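Local coordinates for protein phenolpthiocerol synthesis type-I polyketide synthase ppsA (Mycobacterium bovis, PDB 7AKC) that probably loads extender units such as malonyl-CoA through this acyltransferase domain during synthesis of the lipid core of phthiocerols and phenolphthiocerols, at residues P105-E115 / T238-Y246. Sequence-based numbering, arbitrary orientation.
Sequences PDLVIGHSMGE and TIGIISTTY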
ATOM      1  N   PRO A 105      12.291  -4.329  13.019  1.00 63.63           N
ATOM      2  CA  PRO A 105      10.891  -3.940  13.249  1.00 59.77           C
ATOM      3  C   PRO A 105      10.183  -4.758  14.306  1.00 55.78           C
ATOM      4  O   PRO A 105      10.332  -5.975  14.393  1.00 56.81           O
ATOM      5  CB  PRO A 105      10.233  -4.165  11.887  1.00 60.63           C
ATOM      6  CG  PRO A 105      11.008  -5.251  11.271  1.00 62.11           C
ATOM      7  CD  PRO A 105      12.432  -5.161  11.808  1.00 62.00           C
ATOM      8  N   ASP A 106       9.441  -4.072  15.144  1.00 51.73           N
ATOM      9  CA  ASP A 106       8.549  -4.703  16.104  1.00 49.28           C
ATOM     10  C   ASP A 106       7.160  -4.937  15.455  1.00 46.94           C
ATOM     11  O   ASP A 106       6.347  -5.694  15.987  1.00 48.19           O
ATOM     12  CB  ASP A 106       8.412  -3.805  17.326  1.00 50.45           C
ATOM     13  CG  ASP A 106       9.760  -3.531  17.967  1.00 55.94           C
ATOM     14  OD1 ASP A 106      10.371  -4.495  18.500  1.00 56.78           O
ATOM     15  OD2 ASP A 106      10.219  -2.362  17.917  1.00 57.45           O
ATOM     16  N   LEU A 107       6.903  -4.295  14.307  1.00 43.43           N
ATOM     17  CA  LEU A 107       5.643  -4.331  13.605  1.00 41.16           C
ATOM     18  C   LEU A 107       5.895  -3.899  12.164  1.00 39.49           C
ATOM     19  O   LEU A 107       6.811  -3.113  11.880  1.00 39.75           O
ATOM     20  CB  LEU A 107       4.696  -3.323  14.261  1.00 40.88           C
ATOM     21  CG  LEU A 107       3.256  -3.367  13.799  1.00 41.23           C
ATOM     22  CD1 LEU A 107       2.421  -4.211  14.728  1.00 41.19           C
ATOM     23  CD2 LEU A 107       2.669  -1.963  13.732  1.00 42.66           C
ATOM     24  N   VAL A 108       5.133  -4.473  11.250  1.00 37.45           N
ATOM     25  CA  VAL A 108       5.228  -4.069   9.846  1.00 36.45           C
ATOM     26  C   VAL A 108       3.870  -3.628   9.316  1.00 34.70           C
ATOM     27  O   VAL A 108       2.837  -4.126   9.748  1.00 34.26           O
ATOM     28  CB  VAL A 108       5.904  -5.141   8.949  1.00 38.39           C
ATOM     29  CG1 VAL A 108       7.322  -5.453   9.424  1.00 39.72           C
ATOM     30  CG2 VAL A 108       5.064  -6.398   8.868  1.00 39.06           C
ATOM     31  N   ILE A 109       3.872  -2.683   8.347  1.00 33.03           N
ATOM     32  CA  ILE A 109       2.665  -2.232   7.676  1.00 31.01           C
ATOM     33  C   ILE A 109       3.004  -2.163   6.212  1.00 31.01           C
ATOM     34  O   ILE A 109       3.982  -1.545   5.826  1.00 31.61           O
ATOM     35  CB  ILE A 109       2.174  -0.865   8.207  1.00 30.20           C
ATOM     36  CG1 ILE A 109       1.756  -0.976   9.702  1.00 29.98           C
ATOM     37  CG2 ILE A 109       1.029  -0.362   7.357  1.00 29.42           C
ATOM     38  CD1 ILE A 109       1.376   0.346  10.376  1.00 31.60           C
ATOM     39  N   GLY A 110       2.221  -2.839   5.406  1.00 30.81           N
ATOM     40  CA  GLY A 110       2.400  -2.835   3.959  1.00 30.41           C
ATOM     41  C   GLY A 110       1.269  -2.031   3.348  1.00 29.56           C
ATOM     42  O   GLY A 110       0.104  -2.261   3.662  1.00 29.82           O
ATOM     43  N   HIS A 111       1.609  -1.111   2.448  1.00 27.76           N
ATOM     44  CA  HIS A 111       0.718  -0.216   1.720  1.00 27.69           C
ATOM     45  C   HIS A 111       0.514  -0.794   0.316  1.00 29.34           C
ATOM     46  O   HIS A 111       1.488  -1.047  -0.406  1.00 30.12           O
ATOM     47  CB  HIS A 111       1.395   1.151   1.659  1.00 27.15           C
ATOM     48  CG  HIS A 111       0.783   2.167   0.758  1.00 26.97           C
ATOM     49  ND1 HIS A 111       1.049   2.169  -0.617  1.00 28.98           N
ATOM     50  CD2 HIS A 111       0.067   3.274   1.063  1.00 28.65           C
ATOM     51  CE1 HIS A 111       0.431   3.241  -1.099  1.00 30.23           C
ATOM     52  NE2 HIS A 111      -0.188   3.925  -0.126  1.00 30.38           N
ATOM     53  N   SER A 112      -0.757  -1.032  -0.070  1.00 28.48           N
ATOM     54  CA  SER A 112      -1.103  -1.538  -1.382  1.00 28.11           C
ATOM     55  C   SER A 112      -0.309  -2.843  -1.722  1.00 28.68           C
ATOM     56  O   SER A 112      -0.224  -3.738  -0.883  1.00 29.64           O
ATOM     57  CB  SER A 112      -0.952  -0.412  -2.426  1.00 27.35           C
ATOM     58  OG  SER A 112      -1.235  -0.839  -3.756  1.00 30.35           O
ATOM     59  N   MET A 113       0.336  -2.915  -2.878  1.00 31.17           N
ATOM     60  CA  MET A 113       1.142  -4.066  -3.276  1.00 33.29           C
ATOM     61  C   MET A 113       2.298  -4.374  -2.293  1.00 36.10           C
ATOM     62  O   MET A 113       2.806  -5.489  -2.277  1.00 37.24           O
ATOM     63  CB  MET A 113       1.641  -3.882  -4.714  1.00 33.21           C
ATOM     64  CG  MET A 113       0.556  -3.450  -5.695  1.00 36.28           C
ATOM     65  SD  MET A 113      -0.576  -4.786  -6.144  1.00 39.08           S
ATOM     66  CE  MET A 113      -2.005  -4.435  -4.995  1.00 33.88           C
ATOM     67  N   GLY A 114       2.635  -3.424  -1.424  1.00 36.33           N
ATOM     68  CA  GLY A 114       3.672  -3.564  -0.410  1.00 36.39           C
ATOM     69  C   GLY A 114       3.337  -4.528   0.714  1.00 37.23           C
ATOM     70  O   GLY A 114       4.224  -4.909   1.482  1.00 38.08           O
ATOM     71  N   GLU A 115       2.044  -4.895   0.862  1.00 36.92           N
ATOM     72  CA  GLU A 115       1.625  -5.832   1.914  1.00 36.93           C
ATOM     73  C   GLU A 115       2.232  -7.229   1.681  1.00 38.48           C
ATOM     74  O   GLU A 115       2.443  -7.958   2.643  1.00 39.21           O
ATOM     75  CB  GLU A 115       0.088  -5.881   2.036  1.00 36.64           C
ATOM     76  CG  GLU A 115      -0.377  -6.787   3.163  1.00 37.05           C
ATOM     77  CD  GLU A 115      -1.692  -6.315   3.745  1.00 32.65           C
ATOM     78  OE1 GLU A 115      -2.658  -7.106   3.706  1.00 33.54           O
ATOM     79  OE2 GLU A 115      -1.754  -5.173   4.252  1.00 30.83           O
ATOM     80  N   THR A 238       5.527 -14.157  12.874  1.00 73.97           N
ATOM     81  CA  THR A 238       6.457 -14.099  13.982  1.00 74.17           C
ATOM     82  C   THR A 238       6.601 -12.656  14.496  1.00 70.67           C
ATOM     83  O   THR A 238       6.956 -12.460  15.634  1.00 71.80           O
ATOM     84  CB  THR A 238       7.794 -14.729  13.582  1.00 78.53           C
ATOM     85  OG1 THR A 238       8.440 -13.891  12.630  1.00 80.06           O
ATOM     86  CG2 THR A 238       7.632 -16.127  13.000  1.00 80.56           C
ATOM     87  N   ILE A 239       6.392 -11.656  13.641  1.00 66.97           N
ATOM     88  CA  ILE A 239       6.427 -10.240  14.002  1.00 63.19           C
ATOM     89  C   ILE A 239       5.017  -9.681  13.754  1.00 58.30           C
ATOM     90  O   ILE A 239       4.340 -10.115  12.821  1.00 58.00           O
ATOM     91  CB  ILE A 239       7.489  -9.520  13.128  1.00 63.88           C
ATOM     92  CG1 ILE A 239       8.896 -10.058  13.420  1.00 64.98           C
ATOM     93  CG2 ILE A 239       7.446  -8.003  13.266  1.00 64.40           C
ATOM     94  CD1 ILE A 239       9.901  -9.635  12.357  1.00 66.70           C
ATOM     95  N   GLY A 240       4.582  -8.735  14.576  1.00 54.22           N
ATOM     96  CA  GLY A 240       3.272  -8.107  14.387  1.00 51.15           C
ATOM     97  C   GLY A 240       3.101  -7.447  13.032  1.00 46.75           C
ATOM     98  O   GLY A 240       4.056  -6.927  12.470  1.00 46.71           O
ATOM     99  N   ILE A 241       1.899  -7.522  12.476  1.00 42.56           N
ATOM    100  CA  ILE A 241       1.581  -6.892  11.214  1.00 39.75           C
ATOM    101  C   ILE A 241       0.164  -6.356  11.283  1.00 37.20           C
ATOM    102  O   ILE A 241      -0.727  -7.004  11.858  1.00 38.19           O
ATOM    103  CB  ILE A 241       1.750  -7.878  10.033  1.00 39.49           C
ATOM    104  CG1 ILE A 241       1.335  -7.212   8.688  1.00 38.53           C
ATOM    105  CG2 ILE A 241       1.031  -9.211  10.286  1.00 40.48           C
ATOM    106  CD1 ILE A 241       1.894  -7.896   7.483  1.00 40.69           C
ATOM    107  N   ILE A 242       0.005  -5.127  10.826  1.00 33.75           N
ATOM    108  CA  ILE A 242      -1.308  -4.541  10.673  1.00 32.56           C
ATOM    109  C   ILE A 242      -1.580  -4.523   9.183  1.00 31.81           C
ATOM    110  O   ILE A 242      -0.820  -3.918   8.405  1.00 32.08           O
ATOM    111  CB  ILE A 242      -1.488  -3.144  11.287  1.00 31.70           C
ATOM    112  CG1 ILE A 242      -1.048  -3.152  12.772  1.00 32.27           C
ATOM    113  CG2 ILE A 242      -2.941  -2.678  11.098  1.00 30.82           C
ATOM    114  CD1 ILE A 242      -1.139  -1.837  13.425  1.00 35.32           C
ATOM    115  N   SER A 243      -2.598  -5.270   8.753  1.00 30.79           N
ATOM    116  CA  SER A 243      -2.967  -5.268   7.331  1.00 27.82           C
ATOM    117  C   SER A 243      -3.675  -3.966   6.976  1.00 27.27           C
ATOM    118  O   SER A 243      -4.420  -3.417   7.778  1.00 27.52           O
ATOM    119  CB  SER A 243      -3.922  -6.423   7.059  1.00 27.80           C
ATOM    120  OG  SER A 243      -4.329  -6.469   5.702  1.00 28.74           O
ATOM    121  N   THR A 244      -3.488  -3.504   5.752  1.00 26.14           N
ATOM    122  CA  THR A 244      -4.211  -2.356   5.227  1.00 25.29           C
ATOM    123  C   THR A 244      -5.363  -2.831   4.305  1.00 24.55           C
ATOM    124  O   THR A 244      -6.049  -2.000   3.670  1.00 24.68           O
ATOM    125  CB  THR A 244      -3.241  -1.446   4.450  1.00 26.43           C
ATOM    126  OG1 THR A 244      -2.591  -2.180   3.379  1.00 26.16           O
ATOM    127  CG2 THR A 244      -2.202  -0.752   5.386  1.00 25.61           C
ATOM    128  N   THR A 245      -5.612  -4.129   4.230  1.00 24.63           N
ATOM    129  CA  THR A 245      -6.625  -4.694   3.368  1.00 25.12           C
ATOM    130  C   THR A 245      -8.072  -4.479   3.804  1.00 25.25           C
ATOM    131  O   THR A 245      -8.954  -4.238   2.937  1.00 24.99           O
ATOM    132  CB  THR A 245      -6.340  -6.186   3.174  1.00 26.37           C
ATOM    133  OG1 THR A 245      -5.085  -6.307   2.478  1.00 26.75           O
ATOM    134  CG2 THR A 245      -7.447  -6.902   2.382  1.00 26.85           C
ATOM    135  N   TYR A 246      -8.304  -4.589   5.111  1.00 26.55           N
ATOM    136  CA  TYR A 246      -9.679  -4.547   5.650  1.00 28.13           C
ATOM    137  C   TYR A 246      -9.970  -3.291   6.472  1.00 28.02           C
ATOM    138  O   TYR A 246      -9.091  -2.789   7.166  1.00 26.86           O
ATOM    139  CB  TYR A 246      -9.919  -5.785   6.518  1.00 29.38           C
ATOM    140  CG  TYR A 246      -9.521  -7.086   5.876  1.00 32.61           C
ATOM    141  CD1 TYR A 246     -10.385  -7.742   5.018  1.00 33.30           C
ATOM    142  CD2 TYR A 246      -8.289  -7.661   6.126  1.00 34.79           C
ATOM    143  CE1 TYR A 246     -10.034  -8.937   4.420  1.00 35.71           C
ATOM    144  CE2 TYR A 246      -7.921  -8.853   5.532  1.00 37.02           C
ATOM    145  CZ  TYR A 246      -8.796  -9.494   4.677  1.00 37.99           C
ATOM    146  OH  TYR A 246      -8.451 -10.670   4.085  1.00 40.64           O
TER
HETATM  147  O   HOH W   1       0.264  -4.718   6.059  1.00 32.33           O
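E115 runs out extended, CG anti to the backbone N (chi1 -177°), its carboxylate reaching the turn S243-T245, while T244 turns OG1 between its own N and carbonyl carbon (chi1 57°), facing G110. Three donors of the turn grip the carboxylate. S243 OG gives its proton to E115 OE1 at 2.7 Å from the syn side, and T245 OG1 reaches the same oxygen at 2.8 Å from the opposite face, well above the plane. T244 N meets the syn lone pair of E115 OE2 at 2.8 Å in a nearly straight bond. H259 is a further partner of OE1. S243 OG also accepts from T245 N, which makes an ST turn. T244 OG1 bonds G110 O at 2.7 Å in the carbonyl plane, and a water joins G110 N, E115 OE2 and I242 O where direct strand pairing gives out. Before that, the strands run parallel: V108 N bonds G240 O (2.9 Å) and I242 N bonds V108 O (3.2 Å). L107 CD2 packs on I242 CD1 on one face, V108 CG2 on I241 CD1 (3.8 Å) on the other. Strand 240-242 thus edges the parallel sheet beside strand 107-110, which leads through G110-H111-S112-M113-G114 into helix 115-121. This GxSxG turn, with S112 OG bonded to H214, fits the nucleophile elbow of acyltransferases.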